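PDB 5FID: elicitor protein Hrip2 from Magnaporthe oryzae, which is a fungal protein elicitor of the Bys1 family, probably recognised by plants as a trigger of defence responses. Local coordinates for residues K52-G66 against Y77-A89. The protein carries 1 engineered substitution. Residues are numbered along the deposited sequence; the frame is centred on the assembly and turned at random.
Sequences KVSKTKTLTSPMFIG and YYELSSEWGNPFA. Engineered in segment 52-66: Met-63 (natural residue Leu).
With CG held between its backbone N and carbonyl carbon (chi1 84°), Phe-64 swings its ring across to the neighbouring strand and over Ser-81, whose CB sits 3.5 Å from the ring centroid in a CH-pi contact. Trp-84, with CG anti to its carbonyl carbon, turns its indole onto the same phenyl: Phe-64 CD2 lies over one indole face, 3.5 Å from Trp-84 CE3, and the two planes meet obliquely at 41°. Pro-62 CG reaches the indole edge, and the extended chain of Lys-52 crosses it at about a right angle. Ser-81 OG gives a 2.7 Å hydrogen bond to Glu-83 OE1 and accepts from Glu-83 N in an ST turn, so the first corner of the loop is fixed beside the Phe-64 ring. Backbone bonds pair the strands: Phe-64 N to Ser-81 O is nearly straight (173°), with its reciprocal from Ser-81 N, and Gly-66 and Glu-79 form a second, less straight pair. Beyond the strand end a water accepts from Trp-84 N and lies near Pro-62 O and Ser-81 O, with more acceptors around it than protons to give. On the other face of the sheet, the engineered Met-63, a selenomethionine, bends CE to within 3.8 Å of Leu-80 CD1, while its SE makes an oblique Met-aromatic contact with Phe-88. Val-53 CG1 packs 3.5 Å from Phe-88 CE2. Lys-55 slides past Pro-87, and its NZ reaches Pro-87 O at 3.0 Å from above the carbonyl plane; a second water bridges the same two atoms. Glu-79 and Glu-83 both form salt bridges with Lys-120; Glu-79 also hydrogen-bonds Ser-115 and, through OE1, Tyr-75 of the second subunit. The contact pairs part of hairpin 63-69/75-81, between strands 49-54 and 123-126; Met-63 packs on strand 131-135, Leu-80 on 93-96 and Ile-65 on both.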
# COMPACT_ATOMS: atom_id res chain seq x y z
N LYS A 52 -18.09 0.06 -5.83
CA LYS A 52 -18.85 1.22 -5.33
C LYS A 52 -19.85 0.77 -4.28
O LYS A 52 -20.42 -0.31 -4.39
CB LYS A 52 -19.60 1.92 -6.46
CG LYS A 52 -18.73 2.46 -7.58
CD LYS A 52 -19.60 3.17 -8.61
CE LYS A 52 -18.75 3.74 -9.76
NZ LYS A 52 -19.64 4.39 -10.78
N VAL A 53 -20.05 1.61 -3.26
CA VAL A 53 -20.95 1.32 -2.15
C VAL A 53 -21.73 2.59 -1.85
O VAL A 53 -21.15 3.63 -1.54
CB VAL A 53 -20.18 0.91 -0.88
CG1 VAL A 53 -21.14 0.52 0.23
CG2 VAL A 53 -19.23 -0.25 -1.19
N SER A 54 -23.05 2.52 -1.93
CA SER A 54 -23.86 3.72 -1.83
C SER A 54 -25.17 3.40 -1.14
O SER A 54 -25.50 2.23 -0.97
CB SER A 54 -24.09 4.28 -3.24
OG SER A 54 -25.04 5.32 -3.25
N LYS A 55 -25.91 4.42 -0.72
CA LYS A 55 -27.24 4.19 -0.17
C LYS A 55 -28.34 4.38 -1.22
O LYS A 55 -29.53 4.30 -0.90
CB LYS A 55 -27.50 5.11 1.02
CG LYS A 55 -26.69 4.76 2.26
CD LYS A 55 -26.99 5.77 3.35
CE LYS A 55 -26.10 5.54 4.54
NZ LYS A 55 -26.32 6.59 5.57
N THR A 56 -27.94 4.64 -2.46
CA THR A 56 -28.91 4.69 -3.56
C THR A 56 -28.58 3.68 -4.65
O THR A 56 -27.42 3.35 -4.88
CB THR A 56 -29.05 6.11 -4.20
OG1 THR A 56 -27.78 6.56 -4.67
CG2 THR A 56 -29.59 7.09 -3.18
N LYS A 57 -29.62 3.21 -5.32
CA LYS A 57 -29.45 2.26 -6.40
C LYS A 57 -28.71 2.86 -7.59
O LYS A 57 -28.09 2.15 -8.38
CB LYS A 57 -30.81 1.72 -6.85
CG LYS A 57 -30.72 0.34 -7.45
CD LYS A 57 -32.09 -0.28 -7.67
CE LYS A 57 -31.94 -1.73 -8.13
NZ LYS A 57 -33.26 -2.40 -8.32
N THR A 58 -28.76 4.18 -7.72
CA THR A 58 -28.03 4.85 -8.79
C THR A 58 -26.55 5.03 -8.45
O THR A 58 -25.79 5.54 -9.28
CB THR A 58 -28.64 6.21 -9.14
OG1 THR A 58 -28.74 7.00 -7.95
CG2 THR A 58 -30.03 6.02 -9.73
N LEU A 59 -26.15 4.63 -7.24
CA LEU A 59 -24.75 4.67 -6.80
C LEU A 59 -24.19 6.10 -6.78
O LEU A 59 -23.02 6.34 -7.09
CB LEU A 59 -23.87 3.75 -7.67
CG LEU A 59 -24.27 2.28 -7.74
CD1 LEU A 59 -23.36 1.51 -8.69
CD2 LEU A 59 -24.22 1.67 -6.36
N THR A 60 -25.04 7.05 -6.39
CA THR A 60 -24.65 8.46 -6.36
C THR A 60 -23.72 8.74 -5.19
O THR A 60 -23.96 8.29 -4.07
CB THR A 60 -25.87 9.38 -6.29
OG1 THR A 60 -26.63 9.23 -7.49
CG2 THR A 60 -25.43 10.83 -6.17
N SER A 61 -22.65 9.50 -5.45
CA SER A 61 -21.66 9.86 -4.44
C SER A 61 -21.26 8.68 -3.56
O SER A 61 -21.42 8.72 -2.34
CB SER A 61 -22.18 11.01 -3.57
OG SER A 61 -22.41 12.15 -4.38
N PRO A 62 -20.72 7.61 -4.19
CA PRO A 62 -20.46 6.39 -3.42
C PRO A 62 -19.10 6.40 -2.74
O PRO A 62 -18.15 7.08 -3.16
CB PRO A 62 -20.43 5.33 -4.51
CG PRO A 62 -19.78 6.05 -5.67
CD PRO A 62 -20.26 7.49 -5.58
N MSE A 63 -18.99 5.59 -1.70
CA MSE A 63 -17.71 5.23 -1.16
C MSE A 63 -17.19 4.18 -2.12
O MSE A 63 -17.96 3.64 -2.90
CB MSE A 63 -17.89 4.64 0.23
CG MSE A 63 -16.62 4.54 1.02
SE MSE A 63 -16.95 3.38 2.56
CE MSE A 63 -17.18 1.66 1.68
N PHE A 64 -15.89 3.91 -2.13
CA PHE A 64 -15.40 2.76 -2.88
C PHE A 64 -14.31 1.95 -2.20
O PHE A 64 -13.57 2.44 -1.34
CB PHE A 64 -15.08 3.08 -4.36
CG PHE A 64 -13.72 3.67 -4.63
CD1 PHE A 64 -12.58 2.88 -4.63
CD2 PHE A 64 -13.59 5.01 -4.98
CE1 PHE A 64 -11.32 3.42 -4.92
CE2 PHE A 64 -12.33 5.57 -5.26
CZ PHE A 64 -11.20 4.77 -5.23
N ILE A 65 -14.25 0.67 -2.57
CA ILE A 65 -13.20 -0.22 -2.12
C ILE A 65 -12.47 -0.64 -3.37
O ILE A 65 -13.07 -1.23 -4.28
CB ILE A 65 -13.79 -1.47 -1.44
CG1 ILE A 65 -14.55 -1.05 -0.17
CG2 ILE A 65 -12.67 -2.46 -1.11
CD1 ILE A 65 -15.81 -1.82 0.05
N GLY A 66 -11.18 -0.33 -3.45
CA GLY A 66 -10.42 -0.71 -4.62
C GLY A 66 -9.49 -1.85 -4.27
O GLY A 66 -8.91 -1.85 -3.18
N TYR A 77 -3.44 -5.50 -3.09
CA TYR A 77 -3.52 -4.10 -2.69
C TYR A 77 -4.99 -3.72 -2.49
O TYR A 77 -5.85 -4.23 -3.19
CB TYR A 77 -2.87 -3.22 -3.77
CG TYR A 77 -1.42 -3.59 -4.06
CD1 TYR A 77 -0.40 -3.22 -3.21
CD2 TYR A 77 -1.09 -4.32 -5.19
CE1 TYR A 77 0.93 -3.55 -3.48
CE2 TYR A 77 0.23 -4.67 -5.46
CZ TYR A 77 1.23 -4.28 -4.61
OH TYR A 77 2.54 -4.62 -4.88
N TYR A 78 -5.26 -2.86 -1.52
CA TYR A 78 -6.64 -2.51 -1.17
C TYR A 78 -6.70 -1.07 -0.69
O TYR A 78 -5.80 -0.59 0.00
CB TYR A 78 -7.19 -3.46 -0.09
CG TYR A 78 -6.19 -3.70 1.02
CD1 TYR A 78 -5.18 -4.64 0.86
CD2 TYR A 78 -6.23 -2.97 2.20
CE1 TYR A 78 -4.24 -4.85 1.85
CE2 TYR A 78 -5.30 -3.18 3.19
CZ TYR A 78 -4.30 -4.12 3.01
OH TYR A 78 -3.35 -4.32 4.00
N GLU A 79 -7.77 -0.38 -1.07
CA GLU A 79 -7.94 1.03 -0.77
C GLU A 79 -9.38 1.26 -0.34
O GLU A 79 -10.31 0.83 -1.02
CB GLU A 79 -7.65 1.86 -2.02
CG GLU A 79 -7.92 3.37 -1.89
CD GLU A 79 -7.61 4.14 -3.16
OE1 GLU A 79 -7.44 3.50 -4.24
OE2 GLU A 79 -7.51 5.39 -3.10
N LEU A 80 -9.55 1.94 0.79
CA LEU A 80 -10.87 2.35 1.25
C LEU A 80 -10.99 3.84 0.99
O LEU A 80 -10.39 4.64 1.69
CB LEU A 80 -11.03 2.06 2.75
CG LEU A 80 -12.39 2.42 3.36
CD1 LEU A 80 -13.50 1.59 2.72
CD2 LEU A 80 -12.37 2.20 4.87
N SER A 81 -11.77 4.22 -0.02
CA SER A 81 -11.73 5.60 -0.52
C SER A 81 -13.04 6.36 -0.37
O SER A 81 -14.11 5.84 -0.69
CB SER A 81 -11.32 5.61 -1.99
OG SER A 81 -11.32 6.93 -2.52
N SER A 82 -12.94 7.60 0.10
CA SER A 82 -14.09 8.51 0.10
C SER A 82 -13.94 9.60 -0.97
O SER A 82 -14.57 10.66 -0.87
CB SER A 82 -14.28 9.16 1.47
OG SER A 82 -13.16 9.97 1.82
N GLU A 83 -13.12 9.34 -1.99
CA GLU A 83 -12.84 10.33 -3.03
C GLU A 83 -14.05 10.71 -3.87
O GLU A 83 -14.08 11.79 -4.47
CB GLU A 83 -11.74 9.83 -3.99
CG GLU A 83 -10.35 9.80 -3.42
CD GLU A 83 -9.42 8.99 -4.29
OE1 GLU A 83 -9.65 7.76 -4.44
OE2 GLU A 83 -8.46 9.59 -4.84
N TRP A 84 -15.04 9.82 -3.93
CA TRP A 84 -16.26 10.11 -4.69
C TRP A 84 -17.46 10.32 -3.79
O TRP A 84 -18.58 10.50 -4.28
CB TRP A 84 -16.57 8.96 -5.67
CG TRP A 84 -15.40 8.59 -6.55
CD1 TRP A 84 -14.32 9.35 -6.86
CD2 TRP A 84 -15.22 7.34 -7.24
NE1 TRP A 84 -13.47 8.67 -7.70
CE2 TRP A 84 -14.00 7.43 -7.95
CE3 TRP A 84 -15.96 6.16 -7.32
CZ2 TRP A 84 -13.51 6.37 -8.74
CZ3 TRP A 84 -15.48 5.11 -8.11
CH2 TRP A 84 -14.26 5.23 -8.80
N GLY A 85 -17.23 10.30 -2.48
CA GLY A 85 -18.30 10.44 -1.50
C GLY A 85 -18.15 9.44 -0.36
O GLY A 85 -17.27 8.59 -0.39
N ASN A 86 -19.00 9.55 0.66
CA ASN A 86 -19.05 8.56 1.74
C ASN A 86 -20.35 8.69 2.52
O ASN A 86 -20.45 9.53 3.41
CB ASN A 86 -17.88 8.69 2.71
CG ASN A 86 -17.92 7.60 3.79
OD1 ASN A 86 -18.72 6.65 3.70
ND2 ASN A 86 -17.06 7.72 4.79
N PRO A 87 -21.33 7.84 2.18
CA PRO A 87 -22.65 7.85 2.81
C PRO A 87 -22.56 7.42 4.26
O PRO A 87 -23.52 7.61 5.02
CB PRO A 87 -23.42 6.78 2.02
CG PRO A 87 -22.69 6.63 0.74
CD PRO A 87 -21.24 6.87 1.08
N PHE A 88 -21.42 6.84 4.63
CA PHE A 88 -21.24 6.22 5.94
C PHE A 88 -20.27 7.00 6.80
O PHE A 88 -19.72 6.47 7.76
CB PHE A 88 -20.77 4.78 5.79
CG PHE A 88 -21.49 4.03 4.69
CD1 PHE A 88 -22.75 3.49 4.90
CD2 PHE A 88 -20.90 3.88 3.45
CE1 PHE A 88 -23.41 2.81 3.89
CE2 PHE A 88 -21.55 3.20 2.43
CZ PHE A 88 -22.81 2.66 2.65
N ALA A 89 -20.08 8.27 6.47
CA ALA A 89 -19.14 9.13 7.19
C ALA A 89 -19.40 9.24 8.70
O ALA A 89 -18.47 9.38 9.50
CB ALA A 89 -19.12 10.51 6.55
O HOH W 1 -25.90 9.09 4.61
O HOH W 2 -15.44 7.32 -2.89